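Local coordinates for protein UDP-N-acetylglucosamine pyrophosphorylase (PDB 3OC9) that probably catalyses the transfer of uridylyl from UTP to N-acetylglucosamine 1-phosphate, giving UDP-N-acetylglucosamine and diphosphate, at residues Y24-S32 with L82-K90; R329-K337 with V350-Y361. All blocks are in the same frame, centred on the assembly; numbering follows the deposited sequence.

Contact 1 (Y24-S32 with L82-K90). With SO4 (sulfate ion), chain B.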
loop_
_atom_site.group_PDB
_atom_site.type_symbol
_atom_site.label_atom_id
_atom_site.label_comp_id
_atom_site.label_asym_id
_atom_site.label_seq_id
_atom_site.Cartn_x
_atom_site.Cartn_y
_atom_site.Cartn_z
ATOM N N TYR A 24 16.671 -10.800 6.382
ATOM C CA TYR A 24 15.391 -11.378 6.864
ATOM C C TYR A 24 15.383 -11.565 8.397
ATOM O O TYR A 24 14.442 -11.146 9.083
ATOM C CB TYR A 24 15.114 -12.709 6.137
ATOM C CG TYR A 24 13.896 -13.501 6.603
ATOM C CD1 TYR A 24 12.628 -13.242 6.081
ATOM C CD2 TYR A 24 14.027 -14.532 7.529
ATOM C CE1 TYR A 24 11.499 -13.976 6.493
ATOM C CE2 TYR A 24 12.903 -15.269 7.953
ATOM C CZ TYR A 24 11.647 -14.980 7.434
ATOM O OH TYR A 24 10.544 -15.716 7.844
ATOM N N TYR A 25 16.424 -12.203 8.940
ATOM C CA TYR A 25 16.493 -12.423 10.400
ATOM C C TYR A 25 16.687 -11.154 11.244
ATOM O O TYR A 25 16.169 -11.078 12.366
ATOM C CB TYR A 25 17.498 -13.536 10.777
ATOM C CG TYR A 25 17.041 -14.900 10.298
ATOM C CD1 TYR A 25 15.887 -15.492 10.815
ATOM C CD2 TYR A 25 17.739 -15.584 9.299
ATOM C CE1 TYR A 25 15.446 -16.728 10.362
ATOM C CE2 TYR A 25 17.305 -16.829 8.836
ATOM C CZ TYR A 25 16.150 -17.389 9.369
ATOM O OH TYR A 25 15.702 -18.624 8.940
ATOM N N ARG A 26 17.395 -10.153 10.715
ATOM C CA ARG A 26 17.481 -8.848 11.402
ATOM C C ARG A 26 16.096 -8.160 11.464
ATOM O O ARG A 26 15.760 -7.473 12.452
ATOM C CB ARG A 26 18.529 -7.940 10.737
ATOM C CG ARG A 26 18.676 -6.511 11.327
ATOM C CD ARG A 26 19.176 -6.501 12.772
ATOM N NE ARG A 26 19.367 -5.130 13.253
ATOM C CZ ARG A 26 19.483 -4.784 14.533
ATOM N NH1 ARG A 26 19.429 -5.711 15.487
ATOM N NH2 ARG A 26 19.646 -3.504 14.859
ATOM N N GLY A 27 15.302 -8.353 10.406
ATOM C CA GLY A 27 13.913 -7.859 10.379
ATOM C C GLY A 27 13.051 -8.500 11.474
ATOM O O GLY A 27 12.337 -7.794 12.194
ATOM N N LEU A 28 13.112 -9.828 11.600
ATOM C CA LEU A 28 12.388 -10.532 12.677
ATOM C C LEU A 28 12.830 -10.062 14.082
ATOM O O LEU A 28 11.990 -9.920 14.981
ATOM C CB LEU A 28 12.512 -12.077 12.547
ATOM C CG LEU A 28 11.794 -12.805 11.387
ATOM C CD1 LEU A 28 11.965 -14.336 11.495
ATOM C CD2 LEU A 28 10.293 -12.454 11.281
ATOM N N GLU A 29 14.133 -9.820 14.264
ATOM C CA GLU A 29 14.659 -9.281 15.534
ATOM C C GLU A 29 14.063 -7.906 15.882
ATOM O O GLU A 29 13.606 -7.676 17.017
ATOM C CB GLU A 29 16.198 -9.212 15.509
ATOM C CG GLU A 29 16.838 -8.588 16.773
ATOM C CD GLU A 29 16.734 -9.477 18.007
ATOM O OE1 GLU A 29 16.617 -10.709 17.856
ATOM O OE2 GLU A 29 16.779 -8.938 19.134
ATOM N N LEU A 30 14.061 -6.989 14.914
ATOM C CA LEU A 30 13.482 -5.654 15.117
ATOM C C LEU A 30 11.964 -5.680 15.405
ATOM O O LEU A 30 11.486 -4.931 16.282
ATOM C CB LEU A 30 13.852 -4.715 13.941
ATOM C CG LEU A 30 15.352 -4.348 13.876
ATOM C CD1 LEU A 30 15.777 -3.748 12.523
ATOM C CD2 LEU A 30 15.760 -3.414 15.024
ATOM N N ILE A 31 11.215 -6.532 14.690
ATOM C CA ILE A 31 9.777 -6.722 14.958
ATOM C C ILE A 31 9.576 -7.237 16.407
ATOM O O ILE A 31 8.742 -6.706 17.144
ATOM C CB ILE A 31 9.101 -7.704 13.942
ATOM C CG1 ILE A 31 9.012 -7.088 12.527
ATOM C CG2 ILE A 31 7.696 -8.152 14.432
ATOM C CD1 ILE A 31 8.771 -8.130 11.412
ATOM N N SER A 32 10.374 -8.236 16.804
ATOM C CA SER A 32 10.301 -8.817 18.172
ATOM C C SER A 32 10.581 -7.818 19.317
ATOM O O SER A 32 10.047 -7.982 20.431
ATOM C CB SER A 32 11.222 -10.061 18.298
ATOM O OG SER A 32 12.563 -9.675 18.590
ATOM N N LEU A 82 6.015 -15.432 13.729
ATOM C CA LEU A 82 7.370 -15.730 13.233
ATOM C C LEU A 82 8.481 -15.063 14.072
ATOM O O LEU A 82 9.507 -15.705 14.398
ATOM C CB LEU A 82 7.501 -15.364 11.734
ATOM C CG LEU A 82 6.697 -16.209 10.726
ATOM C CD1 LEU A 82 6.890 -15.720 9.267
ATOM C CD2 LEU A 82 7.086 -17.699 10.813
ATOM N N ALA A 83 8.281 -13.786 14.411
ATOM C CA ALA A 83 9.204 -13.056 15.270
ATOM C C ALA A 83 9.294 -13.674 16.680
ATOM O O ALA A 83 10.389 -13.731 17.265
ATOM C CB ALA A 83 8.813 -11.574 15.356
ATOM N N SER A 84 8.146 -14.103 17.216
ATOM C CA SER A 84 8.098 -14.722 18.554
ATOM C C SER A 84 8.838 -16.064 18.584
ATOM O O SER A 84 9.576 -16.345 19.547
ATOM C CB SER A 84 6.645 -14.876 19.050
ATOM O OG SER A 84 6.581 -15.521 20.329
ATOM N N GLU A 85 8.658 -16.877 17.541
ATOM C CA GLU A 85 9.337 -18.183 17.443
ATOM C C GLU A 85 10.864 -18.039 17.293
ATOM O O GLU A 85 11.633 -18.865 17.816
ATOM C CB GLU A 85 8.743 -19.035 16.309
ATOM C CG GLU A 85 7.252 -19.376 16.505
ATOM C CD GLU A 85 6.626 -20.232 15.396
ATOM O OE1 GLU A 85 7.214 -20.370 14.305
ATOM O OE2 GLU A 85 5.515 -20.771 15.625
ATOM N N TYR A 86 11.293 -16.987 16.588
ATOM C CA TYR A 86 12.715 -16.696 16.386
ATOM C C TYR A 86 13.440 -16.213 17.656
ATOM O O TYR A 86 14.517 -16.722 17.996
ATOM C CB TYR A 86 12.888 -15.674 15.246
ATOM C CG TYR A 86 14.312 -15.186 15.025
ATOM C CD1 TYR A 86 15.296 -16.037 14.506
ATOM C CD2 TYR A 86 14.680 -13.874 15.343
ATOM C CE1 TYR A 86 16.608 -15.585 14.304
ATOM C CE2 TYR A 86 15.989 -13.417 15.140
ATOM C CZ TYR A 86 16.939 -14.279 14.620
ATOM O OH TYR A 86 18.231 -13.831 14.424
ATOM N N SER A 87 12.834 -15.251 18.352
ATOM C CA SER A 87 13.432 -14.573 19.505
ATOM C C SER A 87 13.158 -15.238 20.862
ATOM O O SER A 87 13.814 -14.910 21.850
ATOM C CB SER A 87 12.890 -13.144 19.568
ATOM O OG SER A 87 11.488 -13.172 19.825
ATOM N N HIS A 88 12.168 -16.129 20.899
ATOM C CA HIS A 88 11.611 -16.697 22.145
ATOM C C HIS A 88 10.946 -15.661 23.076
ATOM O O HIS A 88 10.788 -15.907 24.286
ATOM C CB HIS A 88 12.654 -17.565 22.878
ATOM C CG HIS A 88 13.131 -18.733 22.073
ATOM N ND1 HIS A 88 14.248 -18.675 21.267
ATOM C CD2 HIS A 88 12.629 -19.983 21.928
ATOM C CE1 HIS A 88 14.418 -19.840 20.666
ATOM N NE2 HIS A 88 13.451 -20.653 21.053
ATOM N N GLN A 89 10.555 -14.520 22.504
ATOM C CA GLN A 89 9.880 -13.427 23.224
ATOM C C GLN A 89 8.366 -13.658 23.225
ATOM O O GLN A 89 7.767 -13.853 22.169
ATOM C CB GLN A 89 10.231 -12.075 22.572
ATOM C CG GLN A 89 9.897 -10.829 23.390
ATOM C CD GLN A 89 10.648 -10.755 24.723
ATOM O OE1 GLN A 89 11.799 -11.195 24.837
ATOM N NE2 GLN A 89 9.997 -10.186 25.732
ATOM N N LYS A 90 7.756 -13.635 24.414
ATOM C CA LYS A 90 6.353 -14.058 24.594
ATOM C C LYS A 90 5.309 -13.167 23.912
ATOM O O LYS A 90 4.426 -13.673 23.200
ATOM C CB LYS A 90 6.006 -14.194 26.084
HETATM S S SO4 B . 20.267 -4.189 18.626
HETATM O O1 SO4 B . 18.904 -3.811 18.244
HETATM O O2 SO4 B . 21.222 -3.277 17.997
HETATM O O3 SO4 B . 20.405 -4.116 20.078
HETATM O O4 SO4 B . 20.536 -5.557 18.187
#
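Two helices of the GT-A-type nucleotidyltransferase fold cross almost perpendicularly here, L28 and A83 marking the point where helix 21-32 meets the end of helix 68-87. Their short axes pass 8.5 Å apart at 98°, a spacing consistent with the small A83 side chain at the crossing: A83 CB sits 3.6 Å from L28 O and 3.7 Å from I31 CG2. L28 reaches over the second helix with both branches, CD2 against L82 CB and CD1 toward L82 O, while Y24 brings its hydroxyl to L82 CD1. On the outer side Y86, its CG turned anti to the backbone N (chi1 174°), lays its ring across the first helix, CD2 toward L28 CB and CE2 toward E29 OE1. It also meets Y25, Y86 CE1 to Y25 CD1 at 3.6 Å; the two ring planes differ by 24° but are slid so far that they hardly overlap. Y24 covers a face of the Y25 ring. Away from the crossing, R26 binds D203 of helix 196-204 and donates from NH1 to O4 of a sulfate ion, probably from the crystallisation liquor, at 2.9 Å. S32 CB packs 3.5 Å from S87 OG, which donates to A83 O and, by accepting from Q89 N, forms an ST turn.

Contact 2 (R329-K337 with V350-Y361)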
loop_
_atom_site.group_PDB
_atom_site.type_symbol
_atom_site.label_atom_id
_atom_site.label_comp_id
_atom_site.label_asym_id
_atom_site.label_seq_id
_atom_site.Cartn_x
_atom_site.Cartn_y
_atom_site.Cartn_z
ATOM N N ARG A 329 6.677 -8.715 -9.898
ATOM C CA ARG A 329 5.215 -8.510 -9.971
ATOM C C ARG A 329 4.501 -9.793 -9.526
ATOM O O ARG A 329 3.457 -9.735 -8.872
ATOM C CB ARG A 329 4.751 -8.103 -11.396
ATOM C CG ARG A 329 5.380 -6.779 -11.923
ATOM C CD ARG A 329 4.992 -6.452 -13.392
ATOM N NE ARG A 329 5.847 -5.393 -13.956
ATOM C CZ ARG A 329 5.441 -4.172 -14.275
ATOM N NH1 ARG A 329 4.171 -3.813 -14.120
ATOM N NH2 ARG A 329 6.316 -3.302 -14.771
ATOM N N PHE A 330 5.070 -10.951 -9.871
ATOM C CA PHE A 330 4.418 -12.247 -9.589
ATOM C C PHE A 330 4.280 -12.507 -8.066
ATOM O O PHE A 330 3.371 -13.216 -7.604
ATOM C CB PHE A 330 5.190 -13.368 -10.329
ATOM C CG PHE A 330 4.698 -14.760 -10.049
ATOM C CD1 PHE A 330 3.748 -15.361 -10.889
ATOM C CD2 PHE A 330 5.209 -15.497 -8.979
ATOM C CE1 PHE A 330 3.288 -16.656 -10.643
ATOM C CE2 PHE A 330 4.748 -16.800 -8.726
ATOM C CZ PHE A 330 3.790 -17.380 -9.561
ATOM N N ILE A 331 5.195 -11.916 -7.295
ATOM C CA ILE A 331 5.249 -12.092 -5.841
ATOM C C ILE A 331 4.434 -11.011 -5.067
ATOM O O ILE A 331 3.717 -11.338 -4.103
ATOM C CB ILE A 331 6.743 -12.071 -5.334
ATOM C CG1 ILE A 331 7.611 -13.139 -6.045
ATOM C CG2 ILE A 331 6.846 -12.106 -3.780
ATOM C CD1 ILE A 331 7.391 -14.601 -5.585
ATOM N N GLU A 332 4.547 -9.739 -5.463
ATOM C CA GLU A 332 3.991 -8.638 -4.610
ATOM C C GLU A 332 3.252 -7.501 -5.359
ATOM O O GLU A 332 3.186 -6.370 -4.845
ATOM C CB GLU A 332 5.071 -8.080 -3.624
ATOM C CG GLU A 332 4.501 -7.413 -2.326
ATOM C CD GLU A 332 5.538 -6.756 -1.379
ATOM O OE1 GLU A 332 5.098 -6.120 -0.384
ATOM O OE2 GLU A 332 6.771 -6.839 -1.615
ATOM N N PHE A 333 2.653 -7.780 -6.531
ATOM C CA PHE A 333 1.783 -6.747 -7.192
ATOM C C PHE A 333 0.551 -7.285 -7.962
ATOM O O PHE A 333 0.685 -7.747 -9.091
ATOM C CB PHE A 333 2.600 -5.799 -8.101
ATOM C CG PHE A 333 1.793 -4.615 -8.627
ATOM C CD1 PHE A 333 1.595 -3.489 -7.842
ATOM C CD2 PHE A 333 1.206 -4.663 -9.904
ATOM C CE1 PHE A 333 0.826 -2.403 -8.316
ATOM C CE2 PHE A 333 0.427 -3.589 -10.388
ATOM C CZ PHE A 333 0.244 -2.463 -9.592
ATOM N N SER A 334 -0.644 -7.186 -7.365
ATOM C CA SER A 334 -1.921 -7.429 -8.100
ATOM C C SER A 334 -3.020 -6.544 -7.497
ATOM O O SER A 334 -3.454 -6.790 -6.369
ATOM C CB SER A 334 -2.322 -8.919 -8.058
ATOM O OG SER A 334 -3.432 -9.199 -8.928
ATOM N N ALA A 335 -3.445 -5.502 -8.229
ATOM C CA ALA A 335 -4.337 -4.458 -7.664
ATOM C C ALA A 335 -5.820 -4.695 -7.950
ATOM O O ALA A 335 -6.157 -5.218 -9.009
ATOM C CB ALA A 335 -3.945 -3.089 -8.157
ATOM N N LEU A 336 -6.684 -4.278 -7.019
ATOM C CA LEU A 336 -8.159 -4.285 -7.224
ATOM C C LEU A 336 -8.685 -2.856 -7.373
ATOM O O LEU A 336 -8.707 -2.090 -6.389
ATOM C CB LEU A 336 -8.891 -4.996 -6.074
ATOM C CG LEU A 336 -10.439 -4.982 -6.141
ATOM C CD1 LEU A 336 -10.968 -5.721 -7.380
ATOM C CD2 LEU A 336 -11.096 -5.539 -4.852
ATOM N N LYS A 337 -9.105 -2.503 -8.596
ATOM C CA LYS A 337 -9.517 -1.130 -8.939
ATOM C C LYS A 337 -10.869 -1.004 -9.672
ATOM O O LYS A 337 -11.561 0.019 -9.524
ATOM C CB LYS A 337 -8.429 -0.421 -9.748
ATOM C CG LYS A 337 -7.172 -0.123 -8.935
ATOM C CD LYS A 337 -6.045 0.434 -9.778
ATOM C CE LYS A 337 -5.061 1.198 -8.903
ATOM N NZ LYS A 337 -5.673 2.477 -8.410
ATOM N N VAL A 350 -7.187 -10.644 -9.771
ATOM C CA VAL A 350 -6.630 -10.841 -8.413
ATOM C C VAL A 350 -6.627 -12.328 -8.014
ATOM O O VAL A 350 -5.599 -12.854 -7.577
ATOM C CB VAL A 350 -7.356 -9.963 -7.338
ATOM C CG1 VAL A 350 -6.906 -10.357 -5.924
ATOM C CG2 VAL A 350 -7.123 -8.461 -7.610
ATOM N N LYS A 351 -7.770 -13.008 -8.159
ATOM C CA LYS A 351 -7.859 -14.468 -7.944
ATOM C C LYS A 351 -6.806 -15.301 -8.694
ATOM O O LYS A 351 -6.115 -16.130 -8.074
ATOM C CB LYS A 351 -9.256 -14.982 -8.330
ATOM C CG LYS A 351 -10.169 -15.249 -7.191
ATOM C CD LYS A 351 -11.382 -16.040 -7.724
ATOM C CE LYS A 351 -12.431 -16.202 -6.659
ATOM N NZ LYS A 351 -13.767 -16.570 -7.226
ATOM N N ARG A 352 -6.690 -15.073 -10.012
ATOM C CA ARG A 352 -5.722 -15.779 -10.871
ATOM C C ARG A 352 -4.281 -15.624 -10.366
ATOM O O ARG A 352 -3.520 -16.612 -10.333
ATOM C CB ARG A 352 -5.849 -15.298 -12.332
ATOM C CG ARG A 352 -4.921 -15.983 -13.354
ATOM C CD ARG A 352 -4.989 -15.320 -14.740
ATOM N NE ARG A 352 -6.241 -15.624 -15.432
ATOM C CZ ARG A 352 -7.225 -14.748 -15.619
ATOM N NH1 ARG A 352 -7.094 -13.502 -15.186
ATOM N NH2 ARG A 352 -8.339 -15.115 -16.244
ATOM N N ASP A 353 -3.919 -14.395 -9.963
ATOM C CA ASP A 353 -2.564 -14.079 -9.487
ATOM C C ASP A 353 -2.279 -14.733 -8.106
ATOM O O ASP A 353 -1.210 -15.324 -7.902
ATOM C CB ASP A 353 -2.338 -12.542 -9.433
ATOM C CG ASP A 353 -2.146 -11.887 -10.830
ATOM O OD1 ASP A 353 -1.752 -12.569 -11.798
ATOM O OD2 ASP A 353 -2.362 -10.656 -10.944
ATOM N N TRP A 354 -3.242 -14.648 -7.179
ATOM C CA TRP A 354 -3.077 -15.252 -5.831
ATOM C C TRP A 354 -2.945 -16.801 -5.908
ATOM O O TRP A 354 -2.073 -17.400 -5.248
ATOM C CB TRP A 354 -4.204 -14.786 -4.875
ATOM C CG TRP A 354 -4.094 -15.270 -3.410
ATOM C CD1 TRP A 354 -2.981 -15.228 -2.595
ATOM C CD2 TRP A 354 -5.153 -15.812 -2.608
ATOM N NE1 TRP A 354 -3.283 -15.742 -1.354
ATOM C CE2 TRP A 354 -4.604 -16.114 -1.334
ATOM C CE3 TRP A 354 -6.506 -16.099 -2.850
ATOM C CZ2 TRP A 354 -5.363 -16.672 -0.302
ATOM C CZ3 TRP A 354 -7.272 -16.662 -1.809
ATOM C CH2 TRP A 354 -6.687 -16.944 -0.556
ATOM N N TYR A 355 -3.777 -17.427 -6.743
ATOM C CA TYR A 355 -3.730 -18.885 -6.940
ATOM C C TYR A 355 -2.372 -19.351 -7.502
ATOM O O TYR A 355 -1.825 -20.353 -7.033
ATOM C CB TYR A 355 -4.890 -19.376 -7.833
ATOM C CG TYR A 355 -6.295 -19.306 -7.230
ATOM C CD1 TYR A 355 -6.502 -18.967 -5.885
ATOM C CD2 TYR A 355 -7.428 -19.591 -8.015
ATOM C CE1 TYR A 355 -7.802 -18.894 -5.332
ATOM C CE2 TYR A 355 -8.735 -19.528 -7.469
ATOM C CZ TYR A 355 -8.910 -19.181 -6.130
ATOM O OH TYR A 355 -10.194 -19.128 -5.582
ATOM N N ARG A 356 -1.815 -18.613 -8.473
ATOM C CA ARG A 356 -0.531 -18.984 -9.092
ATOM C C ARG A 356 0.647 -18.838 -8.110
ATOM O O ARG A 356 1.550 -19.693 -8.081
ATOM C CB ARG A 356 -0.281 -18.176 -10.385
ATOM C CG ARG A 356 -1.179 -18.585 -11.569
ATOM C CD ARG A 356 -1.019 -17.628 -12.767
ATOM N NE ARG A 356 -1.940 -17.952 -13.859
ATOM C CZ ARG A 356 -1.957 -17.344 -15.049
ATOM N NH1 ARG A 356 -1.104 -16.359 -15.329
ATOM N NH2 ARG A 356 -2.835 -17.721 -15.969
ATOM N N LEU A 357 0.634 -17.764 -7.308
ATOM C CA LEU A 357 1.630 -17.601 -6.237
ATOM C C LEU A 357 1.615 -18.780 -5.231
ATOM O O LEU A 357 2.683 -19.297 -4.836
ATOM C CB LEU A 357 1.428 -16.251 -5.509
ATOM C CG LEU A 357 2.411 -15.924 -4.379
ATOM C CD1 LEU A 357 3.873 -15.940 -4.867
ATOM C CD2 LEU A 357 2.049 -14.563 -3.713
ATOM N N ASN A 358 0.420 -19.203 -4.818
ATOM C CA ASN A 358 0.285 -20.261 -3.816
ATOM C C ASN A 358 0.810 -21.630 -4.326
ATOM O O ASN A 358 1.440 -22.391 -3.576
ATOM C CB ASN A 358 -1.173 -20.360 -3.314
ATOM C CG ASN A 358 -1.606 -19.139 -2.497
ATOM O OD1 ASN A 358 -0.770 -18.411 -1.958
ATOM N ND2 ASN A 358 -2.914 -18.923 -2.399
ATOM N N ILE A 359 0.594 -21.901 -5.609
ATOM C CA ILE A 359 1.181 -23.093 -6.279
ATOM C C ILE A 359 2.724 -23.060 -6.276
ATOM O O ILE A 359 3.382 -24.060 -5.922
ATOM C CB ILE A 359 0.639 -23.245 -7.720
ATOM C CG1 ILE A 359 -0.868 -23.513 -7.685
ATOM C CG2 ILE A 359 1.390 -24.354 -8.483
ATOM C CD1 ILE A 359 -1.543 -23.409 -9.046
ATOM N N TYR A 360 3.291 -21.912 -6.651
ATOM C CA TYR A 360 4.737 -21.670 -6.570
ATOM C C TYR A 360 5.314 -21.947 -5.166
ATOM O O TYR A 360 6.354 -22.613 -5.045
ATOM C CB TYR A 360 5.082 -20.245 -7.083
ATOM C CG TYR A 360 6.519 -19.764 -6.807
ATOM C CD1 TYR A 360 7.563 -20.072 -7.687
ATOM C CD2 TYR A 360 6.820 -18.996 -5.673
ATOM C CE1 TYR A 360 8.870 -19.631 -7.443
ATOM C CE2 TYR A 360 8.132 -18.556 -5.415
ATOM C CZ TYR A 360 9.147 -18.877 -6.303
ATOM O OH TYR A 360 10.448 -18.453 -6.068
ATOM N N TYR A 361 4.653 -21.449 -4.113
ATOM C CA TYR A 361 5.135 -21.648 -2.734
ATOM C C TYR A 361 5.098 -23.151 -2.325
ATOM O O TYR A 361 6.042 -23.669 -1.692
ATOM C CB TYR A 361 4.350 -20.773 -1.736
ATOM C CG TYR A 361 4.771 -19.285 -1.692
ATOM C CD1 TYR A 361 6.103 -18.892 -1.941
ATOM C CD2 TYR A 361 3.837 -18.288 -1.349
ATOM C CE1 TYR A 361 6.493 -17.511 -1.875
ATOM C CE2 TYR A 361 4.217 -16.913 -1.283
ATOM C CZ TYR A 361 5.544 -16.547 -1.544
ATOM O OH TYR A 361 5.928 -15.198 -1.488
HETATM O O HOH W 1 1.087 -13.997 -9.115
#
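Beyond strand 322-326 of the central mixed sheet, a short helical turn and the extended chain after it run beside helix 347-364, and F330, I331 and S334 make the main contacts with that helix. The F330 ring, carried across by a CG anti to the backbone N (chi1 176°), points its edge at the face of Y360 in an offset edge-to-face pair, centroids 5.8 Å apart and planes at 82°. Y360 CB lies at the F330 edge, 3.8 Å from CE2, and F330 CZ comes to 3.5 Å from R356 O. I331 CD1 touches both L357 CD1 and Y360 CE2, while L357 CD2 packs on I331 O. One water donates to both F330 O and D353 O, bridging the two backbones over the rim of one face of the F330 ring. Farther along, S334 OG donates to the anti lone pair of D353 OD2, 2.7 Å away, and V350 CG2 packs against A335 O and L336 CB. N188 OD1 accepts from the backbone N of S334. Chemically, the contact mixes aromatic and aliphatic packing with two polar links, the water bridge and the serine-aspartate bond; the latter gives the D353 carboxylate a neutral partner, which would probably disperse some of its negative charge.

The two contacts follow one another along the chain, and neither loop crosses the other. Contact 1 closes first: after helix 21-32 the chain enters the central sheet with strand 36-41, passes two short strands and returns through helix 68-87, bringing 82-90 back to 24-32 before it continues into strand 95-100. Contact 2 opens much later, where strand 322-326 leaves the same sheet, and closes a far shorter loop of 12 residues between 329-337 and 350-361. Their centres lie about 26 Å apart and their nearest atoms about 10 Å, so the contacts do not touch. Together they illustrate two scales of closure: one joins helices on both sides of a strand-containing excursion, the other folds a strand's exit onto the next long helix.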